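Local coordinates for leucine rich repeat and phosphatase domain containing protein (Entamoeba histolytica, PDB 3EMU) that belongs to the dual specificity phosphatase family of phosphate-ester hydrolases and probably binds phosphate groups, though its altered signature loop makes catalysis uncertain, at residues I104-L109 with N122-L127; G97-P102 with I131-G136; I36-L41 with I84-G89; D55-D60 with I77-R82; F5-P10 with S21-H26. All blocks are in the same frame, centred on the assembly; numbering follows the deposited sequence.

Contact 1: residues I104-L109 with N122-L127; sequences IVIAFL and NKVQGL
Val124 meets Val105, Ile106 and Leu109 through a single methyl group, CG2. All the close packing between the two helices is apolar. Val124 CG2 is 3.7 Å from Leu109 CD1. It is 3.8 Å from Ile106 CG1, and it approaches Val105 CG1 at 3.9 Å. The methyl thus sits in a notch formed by three side chains of the first helix. The chi1 of Val124 (172°) places CG1 anti to its backbone N and CG2 beside that N. CG2 is thereby left for the notch, while CG1 packs on Ile131. Ile106 works in a similar way. Its CG1 lies against Val124, and its CD1 runs on to Ile131 and Ile133.

The segments lie on helices 100-112 and 117-127. These are successive helices of the dual specificity phosphatase fold, and the first of them follows the phosphate-binding loop. Their short segments approach to 10.1 Å between axes, with 132° between their directions. Another face of helix 100-112 carries Ile104, Ala107 and Phe108, which pack on helix 68-85.

A second, looser contact is made by a long polar side chain. The aliphatic part of Lys123 passes Leu109, with Lys123 CD 4.4 Å from Leu109 CD1. Its NZ reaches past the apolar patch and is hydrogen-bonded to Gln113 OE1. Leu109 and Lys123 both touch Ile14 of strand 11-14.

Backbone bonds hold each helix internally. Leu109 N bonds to Val105 O, and Gly126 N to Asn122 O.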
# COMPACT_ATOMS: atom_id res chain seq x y z
N ILE A 104 -3.49 -2.34 0.60
CA ILE A 104 -2.23 -2.55 1.32
C ILE A 104 -1.82 -1.33 2.13
O ILE A 104 -1.33 -1.47 3.26
CB ILE A 104 -1.06 -3.01 0.36
CG1 ILE A 104 -1.28 -4.43 -0.12
CG2 ILE A 104 0.34 -2.92 1.03
CD1 ILE A 104 -1.29 -5.47 0.99
N VAL A 105 -1.94 -0.14 1.54
CA VAL A 105 -1.56 1.09 2.22
C VAL A 105 -2.44 1.31 3.47
O VAL A 105 -1.95 1.75 4.53
CB VAL A 105 -1.57 2.34 1.26
CG1 VAL A 105 -1.48 3.65 2.02
CG2 VAL A 105 -0.39 2.26 0.23
N ILE A 106 -3.72 1.01 3.34
CA ILE A 106 -4.61 1.04 4.46
C ILE A 106 -4.16 0.07 5.62
O ILE A 106 -4.07 0.52 6.75
CB ILE A 106 -6.05 0.77 4.05
CG1 ILE A 106 -6.56 1.95 3.19
CG2 ILE A 106 -6.95 0.55 5.30
CD1 ILE A 106 -7.98 1.75 2.59
N ALA A 107 -3.93 -1.21 5.31
CA ALA A 107 -3.43 -2.17 6.28
C ALA A 107 -2.19 -1.62 7.02
O ALA A 107 -2.10 -1.68 8.27
CB ALA A 107 -3.11 -3.48 5.62
N PHE A 108 -1.25 -1.08 6.24
CA PHE A 108 -0.06 -0.48 6.80
C PHE A 108 -0.32 0.63 7.83
O PHE A 108 0.28 0.65 8.91
CB PHE A 108 0.88 0.03 5.72
CG PHE A 108 2.05 0.78 6.28
CD1 PHE A 108 3.12 0.08 6.91
CD2 PHE A 108 2.08 2.17 6.25
CE1 PHE A 108 4.19 0.75 7.49
CE2 PHE A 108 3.15 2.85 6.82
CZ PHE A 108 4.21 2.13 7.45
N LEU A 109 -1.17 1.60 7.50
CA LEU A 109 -1.48 2.71 8.39
C LEU A 109 -2.32 2.27 9.61
O LEU A 109 -2.18 2.83 10.69
CB LEU A 109 -2.26 3.77 7.64
CG LEU A 109 -1.64 4.53 6.46
CD1 LEU A 109 -2.76 5.40 5.80
CD2 LEU A 109 -0.47 5.41 6.87
N ASN A 122 -10.46 6.54 5.28
CA ASN A 122 -10.78 7.94 5.02
C ASN A 122 -9.57 8.82 4.77
O ASN A 122 -9.60 9.72 3.90
CB ASN A 122 -11.55 8.53 6.17
CG ASN A 122 -12.94 8.00 6.27
OD1 ASN A 122 -13.57 8.12 7.31
ND2 ASN A 122 -13.44 7.41 5.19
N LYS A 123 -8.54 8.61 5.58
CA LYS A 123 -7.28 9.25 5.38
C LYS A 123 -6.69 9.00 3.97
O LYS A 123 -6.23 9.93 3.32
CB LYS A 123 -6.28 8.81 6.47
CG LYS A 123 -4.84 9.29 6.19
CD LYS A 123 -3.93 9.28 7.44
CE LYS A 123 -2.58 10.01 7.16
NZ LYS A 123 -1.85 10.45 8.44
N VAL A 124 -6.65 7.74 3.53
CA VAL A 124 -6.15 7.46 2.19
C VAL A 124 -7.08 8.09 1.13
O VAL A 124 -6.62 8.80 0.22
CB VAL A 124 -5.99 5.94 1.92
CG1 VAL A 124 -5.66 5.68 0.43
CG2 VAL A 124 -4.89 5.35 2.83
N GLN A 125 -8.38 7.85 1.28
CA GLN A 125 -9.34 8.43 0.38
C GLN A 125 -9.14 9.93 0.20
O GLN A 125 -9.18 10.43 -0.94
CB GLN A 125 -10.77 8.15 0.82
CG GLN A 125 -11.79 8.73 -0.16
CD GLN A 125 -13.21 8.50 0.30
OE1 GLN A 125 -13.60 8.95 1.39
NE2 GLN A 125 -13.99 7.77 -0.50
N GLY A 126 -8.92 10.66 1.28
CA GLY A 126 -8.84 12.10 1.17
C GLY A 126 -7.54 12.52 0.52
O GLY A 126 -7.40 13.63 0.04
N LEU A 127 -6.56 11.65 0.51
CA LEU A 127 -5.35 11.94 -0.23
C LEU A 127 -5.40 11.46 -1.70
O LEU A 127 -4.62 11.90 -2.51
CB LEU A 127 -4.15 11.31 0.46
CG LEU A 127 -3.68 12.02 1.73
CD1 LEU A 127 -2.75 11.13 2.51
CD2 LEU A 127 -2.98 13.30 1.37

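Contact 2: residues G97-P102 with I131-G136; sequences GVNKAP and IDIESG. With SO4 (sulfate ion), chain B.
Ile131 lies against Pro102, with Ile131 CG1 4.1 Å from Pro102 CB. Next, Asp132 N donates to Val98 O at 2.9 Å, nearly straight at 170°. The side chains of Asp132 and Val98 lie side by side. Ile133 returns to Pro102 with its CD1, and its CG1 is 3.5 Å from Asn99 O. Glu134 N then donates to Asn99 OD1 at 2.8 Å, from above the plane of the amide. Asn99 has CG anti to its backbone N (chi1 175°), which extends the amide toward Glu134. Its ND2 passes 3.6 Å from Glu134 CG, and the amide and carboxylate planes are 60° apart. Helix 135-151 begins just after.

The first segment belongs to the phosphate-binding loop (P-loop) of the family. Val98 N and Asn99 N each donate at 3.0 Å to O1 of a sulfate, probably from the crystallisation liquor, in the phosphate site. Ser94 and Thr96 also bond this ion, and Lys100 N adds a weak bond to O2. Lys100 NZ lies so close to O2 that the distance is doubtful. By sequence, Ser94 stands where the family has its nucleophilic cysteine and Lys100 where it has arginine. This makes catalysis uncertain and is consistent with phosphate binding.

Ile131 touches Phe121 of helix 117-127. Ile133 packs on Ile138 and Asn99 on Phe137, both of helix 135-151.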
# COMPACT_ATOMS: atom_id res chain seq x y z
N GLY A 97 -3.86 0.74 -9.82
CA GLY A 97 -3.46 1.64 -8.73
C GLY A 97 -4.65 2.05 -7.87
O GLY A 97 -4.57 2.90 -7.01
N VAL A 98 -5.78 1.40 -8.08
CA VAL A 98 -7.03 1.91 -7.54
C VAL A 98 -7.63 1.01 -6.40
O VAL A 98 -8.35 1.50 -5.52
CB VAL A 98 -8.02 2.11 -8.77
CG1 VAL A 98 -9.33 1.41 -8.60
CG2 VAL A 98 -8.13 3.59 -9.16
N ASN A 99 -7.29 -0.27 -6.43
CA ASN A 99 -7.98 -1.29 -5.67
C ASN A 99 -6.97 -1.97 -4.71
O ASN A 99 -6.94 -1.65 -3.52
CB ASN A 99 -8.58 -2.27 -6.67
CG ASN A 99 -9.24 -3.47 -6.03
OD1 ASN A 99 -9.77 -3.39 -4.93
ND2 ASN A 99 -9.23 -4.61 -6.75
N LYS A 100 -6.13 -2.87 -5.24
CA LYS A 100 -5.17 -3.62 -4.43
C LYS A 100 -4.07 -2.79 -3.71
O LYS A 100 -3.82 -3.00 -2.51
CB LYS A 100 -4.53 -4.74 -5.25
CG LYS A 100 -5.44 -5.89 -5.52
CD LYS A 100 -4.69 -7.00 -6.26
CE LYS A 100 -5.17 -7.17 -7.69
NZ LYS A 100 -4.88 -5.99 -8.51
N ALA A 101 -3.40 -1.88 -4.42
CA ALA A 101 -2.36 -1.07 -3.78
C ALA A 101 -2.92 -0.20 -2.61
O ALA A 101 -2.29 -0.10 -1.53
CB ALA A 101 -1.57 -0.22 -4.77
N PRO A 102 -4.09 0.43 -2.82
CA PRO A 102 -4.63 1.21 -1.69
C PRO A 102 -5.02 0.36 -0.46
O PRO A 102 -4.84 0.83 0.66
CB PRO A 102 -5.86 1.91 -2.29
CG PRO A 102 -5.53 1.98 -3.82
CD PRO A 102 -4.78 0.71 -4.09
N ILE A 131 -9.55 6.06 -5.17
CA ILE A 131 -9.72 4.82 -4.41
C ILE A 131 -11.02 4.04 -4.74
O ILE A 131 -12.16 4.57 -4.67
CB ILE A 131 -9.59 5.11 -2.87
CG1 ILE A 131 -9.47 3.82 -2.07
CG2 ILE A 131 -10.72 6.06 -2.35
CD1 ILE A 131 -8.97 4.05 -0.63
N ASP A 132 -10.87 2.76 -5.07
CA ASP A 132 -12.06 1.97 -5.36
C ASP A 132 -11.81 0.51 -5.09
O ASP A 132 -11.46 -0.28 -5.99
CB ASP A 132 -12.55 2.22 -6.80
CG ASP A 132 -13.87 1.50 -7.11
OD1 ASP A 132 -14.58 1.03 -6.17
OD2 ASP A 132 -14.17 1.37 -8.31
N ILE A 133 -11.96 0.14 -3.83
CA ILE A 133 -11.47 -1.16 -3.39
C ILE A 133 -12.61 -2.12 -3.45
O ILE A 133 -13.65 -1.82 -2.90
CB ILE A 133 -10.85 -1.09 -1.93
CG1 ILE A 133 -9.69 -0.09 -1.92
CG2 ILE A 133 -10.42 -2.51 -1.44
CD1 ILE A 133 -9.17 0.33 -0.53
N GLU A 134 -12.43 -3.27 -4.08
CA GLU A 134 -13.47 -4.32 -4.07
C GLU A 134 -13.87 -4.79 -2.66
O GLU A 134 -13.04 -4.92 -1.76
CB GLU A 134 -13.03 -5.52 -4.92
CG GLU A 134 -12.72 -5.18 -6.37
CD GLU A 134 -12.26 -6.40 -7.20
OE1 GLU A 134 -11.57 -7.32 -6.68
OE2 GLU A 134 -12.60 -6.41 -8.40
N SER A 135 -15.15 -5.07 -2.46
CA SER A 135 -15.65 -5.43 -1.13
C SER A 135 -15.00 -6.69 -0.46
O SER A 135 -14.87 -6.71 0.77
CB SER A 135 -17.18 -5.57 -1.11
OG SER A 135 -17.53 -6.66 -1.93
N GLY A 136 -14.60 -7.70 -1.23
CA GLY A 136 -13.82 -8.79 -0.65
C GLY A 136 -12.49 -8.33 -0.01
O GLY A 136 -12.05 -8.88 1.02
S SO4 B . -5.90 -2.82 -9.20
O1 SO4 B . -5.56 -1.59 -8.45
O2 SO4 B . -6.11 -3.98 -8.39
O3 SO4 B . -7.16 -2.52 -9.85
O4 SO4 B . -4.82 -3.15 -10.10

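Contact 3: residues I36-L41 with I84-G89; sequences ISSILL and IQRKEG
Ile36 pairs with Gly89 in a parallel bridge. Its CG1 lies 3.8 Å from Gly89 CA, covering a backbone that carries no side chain. Ile36 CA also makes a CH...O contact with Gly89 O at 3.4 Å.

Ser37 comes next. Its N donates to Gly89 O at 3.0 Å. Its OG donates to Glu88 OE1 at 2.7 Å, arriving from above the carboxylate plane. A chi1 of 47° sets this OG between the backbone N and the carbonyl carbon, facing Glu88. The psi of Ser37 (3°) departs from regular strand values, and the next N-H turns to the same acceptor.

The site is the end of a beta-alpha-beta crossover. The chain leaves strand 55-59, runs through helix 68-85 and enters strand 89-94, so that strand 36-42 lies between the two strands. The helix ends in a Schellman motif at Lys87, just before Glu88.

Ser38 N gives Gly89 O its second bond, at 3.3 Å. Ser38 OG accepts a weak bond from Arg86 NH2, near the plane of the guanidinium at its edge. Arg86 also has a long, weak ion pair with Asp55.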
# COMPACT_ATOMS: atom_id res chain seq x y z
N ILE A 36 13.09 7.08 -3.98
CA ILE A 36 12.46 5.80 -3.86
C ILE A 36 13.42 4.69 -4.30
O ILE A 36 14.01 4.74 -5.37
CB ILE A 36 11.14 5.80 -4.67
CG1 ILE A 36 10.11 6.70 -3.97
CG2 ILE A 36 10.66 4.37 -4.91
CD1 ILE A 36 8.92 7.15 -4.87
N SER A 37 13.57 3.67 -3.46
CA SER A 37 14.53 2.62 -3.75
C SER A 37 13.87 1.29 -3.57
O SER A 37 14.52 0.26 -3.69
CB SER A 37 15.76 2.69 -2.82
OG SER A 37 15.35 2.84 -1.47
N SER A 38 12.58 1.31 -3.26
CA SER A 38 11.86 0.06 -3.12
C SER A 38 10.54 0.15 -3.83
O SER A 38 9.90 1.19 -3.83
CB SER A 38 11.53 -0.26 -1.65
OG SER A 38 12.65 -0.74 -0.98
N ILE A 39 10.12 -0.99 -4.37
CA ILE A 39 8.85 -1.08 -5.02
C ILE A 39 8.12 -2.33 -4.55
O ILE A 39 8.66 -3.43 -4.55
CB ILE A 39 8.99 -1.00 -6.58
CG1 ILE A 39 9.72 0.32 -6.91
CG2 ILE A 39 7.60 -1.03 -7.27
CD1 ILE A 39 9.55 0.77 -8.35
N LEU A 40 6.88 -2.11 -4.12
CA LEU A 40 6.03 -3.20 -3.67
C LEU A 40 4.97 -3.40 -4.74
O LEU A 40 4.12 -2.55 -4.96
CB LEU A 40 5.37 -2.86 -2.31
CG LEU A 40 4.57 -3.94 -1.61
CD1 LEU A 40 5.40 -5.22 -1.54
CD2 LEU A 40 4.16 -3.47 -0.21
N LEU A 41 5.03 -4.54 -5.38
CA LEU A 41 4.13 -4.87 -6.45
C LEU A 41 3.01 -5.68 -5.88
O LEU A 41 3.23 -6.78 -5.41
CB LEU A 41 4.84 -5.69 -7.53
CG LEU A 41 6.09 -5.01 -8.15
CD1 LEU A 41 6.86 -5.95 -9.10
CD2 LEU A 41 5.70 -3.78 -8.92
N ILE A 84 11.41 2.56 5.44
CA ILE A 84 11.36 3.70 6.36
C ILE A 84 12.68 3.75 7.19
O ILE A 84 13.29 4.81 7.37
CB ILE A 84 10.16 3.58 7.30
CG1 ILE A 84 8.85 3.91 6.54
CG2 ILE A 84 10.36 4.51 8.50
CD1 ILE A 84 7.56 3.56 7.25
N GLN A 85 13.12 2.59 7.64
CA GLN A 85 14.36 2.42 8.35
C GLN A 85 15.61 2.96 7.61
O GLN A 85 16.50 3.54 8.24
CB GLN A 85 14.54 0.94 8.64
CG GLN A 85 15.82 0.62 9.32
CD GLN A 85 15.90 -0.85 9.72
OE1 GLN A 85 16.86 -1.28 10.35
NE2 GLN A 85 14.87 -1.63 9.37
N ARG A 86 15.67 2.75 6.29
CA ARG A 86 16.76 3.26 5.46
C ARG A 86 16.58 4.72 5.20
O ARG A 86 17.44 5.35 4.60
CB ARG A 86 16.79 2.54 4.12
CG ARG A 86 17.14 1.06 4.22
CD ARG A 86 17.46 0.43 2.84
NE ARG A 86 16.25 -0.03 2.18
CZ ARG A 86 15.94 -1.30 1.99
NH1 ARG A 86 16.77 -2.25 2.38
NH2 ARG A 86 14.79 -1.62 1.41
N LYS A 87 15.45 5.27 5.64
CA LYS A 87 15.10 6.64 5.29
C LYS A 87 15.01 6.82 3.75
O LYS A 87 15.45 7.84 3.19
CB LYS A 87 16.07 7.61 5.93
CG LYS A 87 15.56 8.17 7.26
CD LYS A 87 16.65 8.98 7.98
CE LYS A 87 16.20 9.42 9.40
NZ LYS A 87 16.22 8.27 10.40
N GLU A 88 14.42 5.82 3.10
CA GLU A 88 14.17 5.85 1.66
C GLU A 88 12.70 5.57 1.28
O GLU A 88 11.96 4.90 2.02
CB GLU A 88 15.14 4.90 0.95
CG GLU A 88 16.53 5.52 0.83
CD GLU A 88 17.63 4.50 0.56
OE1 GLU A 88 17.31 3.32 0.29
OE2 GLU A 88 18.82 4.90 0.63
N GLY A 89 12.30 6.09 0.13
CA GLY A 89 10.92 5.89 -0.35
C GLY A 89 10.60 4.46 -0.77
O GLY A 89 11.44 3.71 -1.33

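Contact 4: residues D55-D60 with I77-R82; sequences DILRLD and IKFIIR
Phe79 reaches from helix 68-85 to Leu57 and Asp55. Its CB lies 3.7 Å from Leu57 CD2. Its CG is anti to the backbone N (chi1 179°), and this sends the ring out toward the strand. CG is about equally far from CB and CD2 of Leu57. CD1 and CE1 are both under Leu57 CB, CD1 at 3.6 Å. The Leu57 CB sits over the ring face 3.6 Å from its centroid and 15° off the normal, a CH-pi contact. At the tip, Phe79 CZ meets Asp55 O edge-on at 3.6 Å. The side chains of Leu57 and Phe79 run past each other in opposite directions.

Arg82, one turn further along the helix, reaches Asp55. Asp55 OD1 and Arg82 NH2 form a salt bridge of 2.8 Å, with the carboxylate and guanidinium planes far from parallel. Arg82 has two conformers; the bridge is seen in the one described and is less certain for that reason.

The helix segment runs nearly antiparallel to the strand, at 163°. Strand 55-59 is an outermost strand of the sheet. Phe79 also touches Ser38 and Val90 on the next strands inward, and Ile80 packs on Phe108 of helix 100-112.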
# COMPACT_ATOMS: atom_id res chain seq x y z
N ASP A 55 14.99 -2.34 -4.99
CA ASP A 55 14.48 -3.38 -4.08
C ASP A 55 13.04 -3.71 -4.45
O ASP A 55 12.20 -2.82 -4.52
CB ASP A 55 14.50 -2.91 -2.62
CG ASP A 55 15.71 -3.42 -1.85
OD1 ASP A 55 15.84 -4.66 -1.72
OD2 ASP A 55 16.47 -2.57 -1.31
N ILE A 56 12.73 -4.98 -4.68
CA ILE A 56 11.40 -5.32 -5.12
C ILE A 56 10.79 -6.48 -4.35
O ILE A 56 11.45 -7.46 -4.09
CB ILE A 56 11.37 -5.68 -6.63
CG1 ILE A 56 11.68 -4.43 -7.46
CG2 ILE A 56 9.99 -6.21 -7.03
CD1 ILE A 56 11.46 -4.60 -8.93
N LEU A 57 9.52 -6.35 -4.00
CA LEU A 57 8.78 -7.46 -3.44
C LEU A 57 7.44 -7.53 -4.14
O LEU A 57 6.73 -6.54 -4.29
CB LEU A 57 8.59 -7.27 -1.94
CG LEU A 57 7.70 -8.33 -1.29
CD1 LEU A 57 8.34 -9.67 -1.47
CD2 LEU A 57 7.43 -8.06 0.17
N ARG A 58 7.08 -8.73 -4.59
CA ARG A 58 5.79 -8.97 -5.23
C ARG A 58 4.89 -9.73 -4.28
O ARG A 58 5.28 -10.77 -3.76
CB ARG A 58 5.96 -9.79 -6.53
N LEU A 59 3.67 -9.22 -4.09
CA LEU A 59 2.65 -9.95 -3.35
C LEU A 59 1.74 -10.64 -4.33
O LEU A 59 1.22 -10.03 -5.27
CB LEU A 59 1.81 -9.01 -2.49
CG LEU A 59 2.61 -8.04 -1.64
CD1 LEU A 59 1.66 -7.20 -0.81
CD2 LEU A 59 3.64 -8.82 -0.76
N ASP A 60 1.48 -11.89 -4.07
CA ASP A 60 0.80 -12.69 -5.05
C ASP A 60 -0.70 -12.69 -4.86
O ASP A 60 -1.29 -13.71 -4.55
CB ASP A 60 1.30 -14.11 -4.94
CG ASP A 60 1.78 -14.61 -6.25
OD1 ASP A 60 0.90 -15.14 -6.98
OD2 ASP A 60 3.01 -14.40 -6.54
N ILE A 77 4.09 -5.17 5.41
CA ILE A 77 4.44 -4.17 6.45
C ILE A 77 5.96 -4.16 6.71
O ILE A 77 6.61 -3.10 6.80
CB ILE A 77 3.62 -4.47 7.73
CG1 ILE A 77 2.17 -4.04 7.44
CG2 ILE A 77 4.23 -3.76 8.94
CD1 ILE A 77 1.21 -4.26 8.60
N LYS A 78 6.53 -5.35 6.70
CA LYS A 78 7.95 -5.56 6.90
C LYS A 78 8.83 -4.87 5.84
O LYS A 78 9.81 -4.14 6.18
CB LYS A 78 8.22 -7.07 6.93
CG LYS A 78 9.65 -7.34 7.35
CD LYS A 78 10.17 -8.69 6.88
CE LYS A 78 11.52 -9.02 7.60
NZ LYS A 78 12.04 -10.40 7.18
N PHE A 79 8.49 -5.11 4.56
CA PHE A 79 9.22 -4.52 3.43
C PHE A 79 9.04 -3.04 3.53
O PHE A 79 10.00 -2.28 3.42
CB PHE A 79 8.60 -5.10 2.13
CG PHE A 79 9.22 -4.59 0.84
CD1 PHE A 79 10.41 -5.16 0.33
CD2 PHE A 79 8.57 -3.61 0.09
CE1 PHE A 79 10.95 -4.73 -0.89
CE2 PHE A 79 9.10 -3.18 -1.15
CZ PHE A 79 10.30 -3.73 -1.63
N ILE A 80 7.83 -2.59 3.86
CA ILE A 80 7.64 -1.14 4.04
C ILE A 80 8.48 -0.54 5.19
O ILE A 80 9.10 0.52 5.06
CB ILE A 80 6.16 -0.79 4.23
CG1 ILE A 80 5.38 -1.15 2.95
CG2 ILE A 80 5.98 0.69 4.57
CD1 ILE A 80 3.87 -0.99 3.07
N ILE A 81 8.48 -1.19 6.34
CA ILE A 81 9.21 -0.61 7.47
C ILE A 81 10.71 -0.69 7.19
O ILE A 81 11.45 0.23 7.53
CB ILE A 81 8.77 -1.23 8.85
CG1 ILE A 81 7.49 -0.56 9.29
CG2 ILE A 81 9.82 -0.94 9.92
CD1 ILE A 81 6.68 -1.32 10.22
N ARG A 82 11.17 -1.77 6.56
CA ARG A 82 12.57 -1.82 6.09
C ARG A 82 12.98 -0.59 5.29
O ARG A 82 14.13 -0.18 5.32
CB ARG A 82 12.83 -3.06 5.23
CG ARG A 82 14.24 -3.11 4.64
CD ARG A 82 14.49 -4.41 3.88
NE ARG A 82 14.34 -4.32 2.42
CZ ARG A 82 14.08 -5.36 1.63
NH1 ARG A 82 13.93 -6.58 2.14
NH2 ARG A 82 13.97 -5.21 0.32

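Contact 5: residues F5-P10 with S21-H26; sequences FPTLSP and SFLNAH
Asn24 is the unusual residue here, a buried amide tied to its own segment and to Thr7 at once. Its CG sits between the backbone N and the carbonyl carbon (chi1 53°), folding the amide back over the turn. Asn24 ND2 donates to Thr7 O at 3.1 Å, from above the carbonyl plane. The amide oxygen, Asn24 OD1, accepts from Ser21 N at 2.8 Å. In return, Asn24 N donates to Ser21 OG at 3.2 Å.

The exchange is reciprocal, and the Ser21 OG half is an ST motif. It sets the turn that follows strand 17-21. The other segment is the N-terminal stretch leading into strand 11-14, so the contact joins the two ends of a beta hairpin.

A water bridges the same place. It donates to Thr7 O at 2.7 Å and lies 2.6 Å from Ser21 OG, so Thr7 O has two donors.

Packing completes the contact. Asn24 CB is 3.2 Å from Leu8 O, an oxygen that accepts a hydrogen bond from Asn27 ND2. Pro10 slides past the amide, with CG 3.7 Å from Asn24 OD1. Leu23 CD2 approaches Thr7 O at 3.9 Å and touches Leu8 more loosely.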
# COMPACT_ATOMS: atom_id res chain seq x y z
N PHE A 5 -3.45 14.69 -16.35
CA PHE A 5 -2.07 14.71 -15.88
C PHE A 5 -1.80 13.95 -14.56
O PHE A 5 -0.77 13.29 -14.43
CB PHE A 5 -1.50 16.15 -15.84
CG PHE A 5 -1.05 16.66 -17.19
CD1 PHE A 5 0.24 16.41 -17.65
CD2 PHE A 5 -1.94 17.32 -18.05
CE1 PHE A 5 0.66 16.83 -18.91
CE2 PHE A 5 -1.52 17.75 -19.34
CZ PHE A 5 -0.22 17.52 -19.76
N PRO A 6 -2.72 14.04 -13.57
CA PRO A 6 -2.49 13.38 -12.27
C PRO A 6 -2.17 11.90 -12.39
O PRO A 6 -1.35 11.40 -11.64
CB PRO A 6 -3.83 13.56 -11.54
CG PRO A 6 -4.31 14.89 -12.06
CD PRO A 6 -3.94 14.86 -13.55
N THR A 7 -2.80 11.21 -13.35
CA THR A 7 -2.54 9.80 -13.58
C THR A 7 -1.05 9.49 -13.82
O THR A 7 -0.63 8.35 -13.67
CB THR A 7 -3.38 9.25 -14.78
OG1 THR A 7 -2.94 9.87 -16.01
CG2 THR A 7 -4.82 9.61 -14.59
N LEU A 8 -0.27 10.47 -14.22
CA LEU A 8 1.13 10.22 -14.57
C LEU A 8 2.08 10.22 -13.34
O LEU A 8 3.26 9.93 -13.47
CB LEU A 8 1.62 11.28 -15.58
CG LEU A 8 0.97 11.37 -16.96
CD1 LEU A 8 1.73 12.38 -17.78
CD2 LEU A 8 1.04 10.03 -17.63
N SER A 9 1.58 10.58 -12.17
CA SER A 9 2.41 10.62 -10.96
C SER A 9 1.84 9.80 -9.83
O SER A 9 0.65 9.88 -9.56
CB SER A 9 2.54 12.05 -10.45
OG SER A 9 3.47 12.71 -11.27
N PRO A 10 2.71 9.04 -9.14
CA PRO A 10 2.26 8.50 -7.84
C PRO A 10 1.87 9.60 -6.82
O PRO A 10 2.17 10.79 -7.00
CB PRO A 10 3.46 7.69 -7.35
CG PRO A 10 4.35 7.48 -8.55
CD PRO A 10 4.13 8.71 -9.42
N SER A 21 0.35 3.28 -9.77
CA SER A 21 -0.10 2.26 -10.72
C SER A 21 1.10 1.78 -11.55
O SER A 21 2.14 2.46 -11.59
CB SER A 21 -1.15 2.87 -11.66
OG SER A 21 -0.57 3.94 -12.40
N PHE A 22 0.95 0.63 -12.21
CA PHE A 22 1.90 0.24 -13.26
C PHE A 22 2.30 1.40 -14.17
O PHE A 22 3.49 1.60 -14.45
CB PHE A 22 1.32 -0.89 -14.13
CG PHE A 22 2.25 -1.32 -15.26
CD1 PHE A 22 3.30 -2.21 -15.01
CD2 PHE A 22 2.11 -0.79 -16.56
CE1 PHE A 22 4.16 -2.58 -16.03
CE2 PHE A 22 2.97 -1.16 -17.58
CZ PHE A 22 3.98 -2.05 -17.33
N LEU A 23 1.31 2.15 -14.63
CA LEU A 23 1.55 3.35 -15.40
C LEU A 23 2.54 4.35 -14.76
O LEU A 23 3.64 4.56 -15.29
CB LEU A 23 0.22 4.05 -15.81
CG LEU A 23 0.31 5.50 -16.36
CD1 LEU A 23 1.33 5.56 -17.46
CD2 LEU A 23 -1.01 6.14 -16.84
N ASN A 24 2.15 5.01 -13.67
CA ASN A 24 3.05 6.02 -13.11
C ASN A 24 4.28 5.45 -12.41
O ASN A 24 5.19 6.20 -12.11
CB ASN A 24 2.31 7.07 -12.26
CG ASN A 24 1.44 6.43 -11.16
OD1 ASN A 24 1.87 5.50 -10.48
ND2 ASN A 24 0.22 6.89 -11.05
N ALA A 25 4.37 4.14 -12.22
CA ALA A 25 5.65 3.57 -11.78
C ALA A 25 6.78 3.91 -12.77
O ALA A 25 7.98 3.69 -12.51
CB ALA A 25 5.55 2.08 -11.62
N HIS A 26 6.40 4.44 -13.93
CA HIS A 26 7.38 4.65 -15.00
C HIS A 26 7.86 6.08 -14.94
O HIS A 26 8.75 6.48 -15.70
CB HIS A 26 6.76 4.31 -16.39
CG HIS A 26 6.62 2.83 -16.63
ND1 HIS A 26 5.49 2.13 -16.27
CD2 HIS A 26 7.48 1.93 -17.16
CE1 HIS A 26 5.65 0.85 -16.60
NE2 HIS A 26 6.85 0.70 -17.13
O HOH W 1 -1.96 6.01 -13.18

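In the fold
From the N terminus, contact 5 closes first, around the hairpin of strands 11-14 and 17-21. Contact 3 opens next at strand 36-42 and closes where strand 89-94 begins. Contact 4 is nested inside it, laying helix 68-85 on strand 55-59. These two share that helix and neighbouring strands. Contact 2 then opens in the phosphate-binding loop and closes at the start of helix 135-151, with contact 1 nested inside. The pair share helix 100-112 and touch through Ile106, Val124 and Ile131. No loops cross. Ile104 of contact 1 packs on Leu40 of contact 3 and Leu59 of contact 4, joining the two nested pairs. Gly97 of contact 2 touches Ser21 of contact 5.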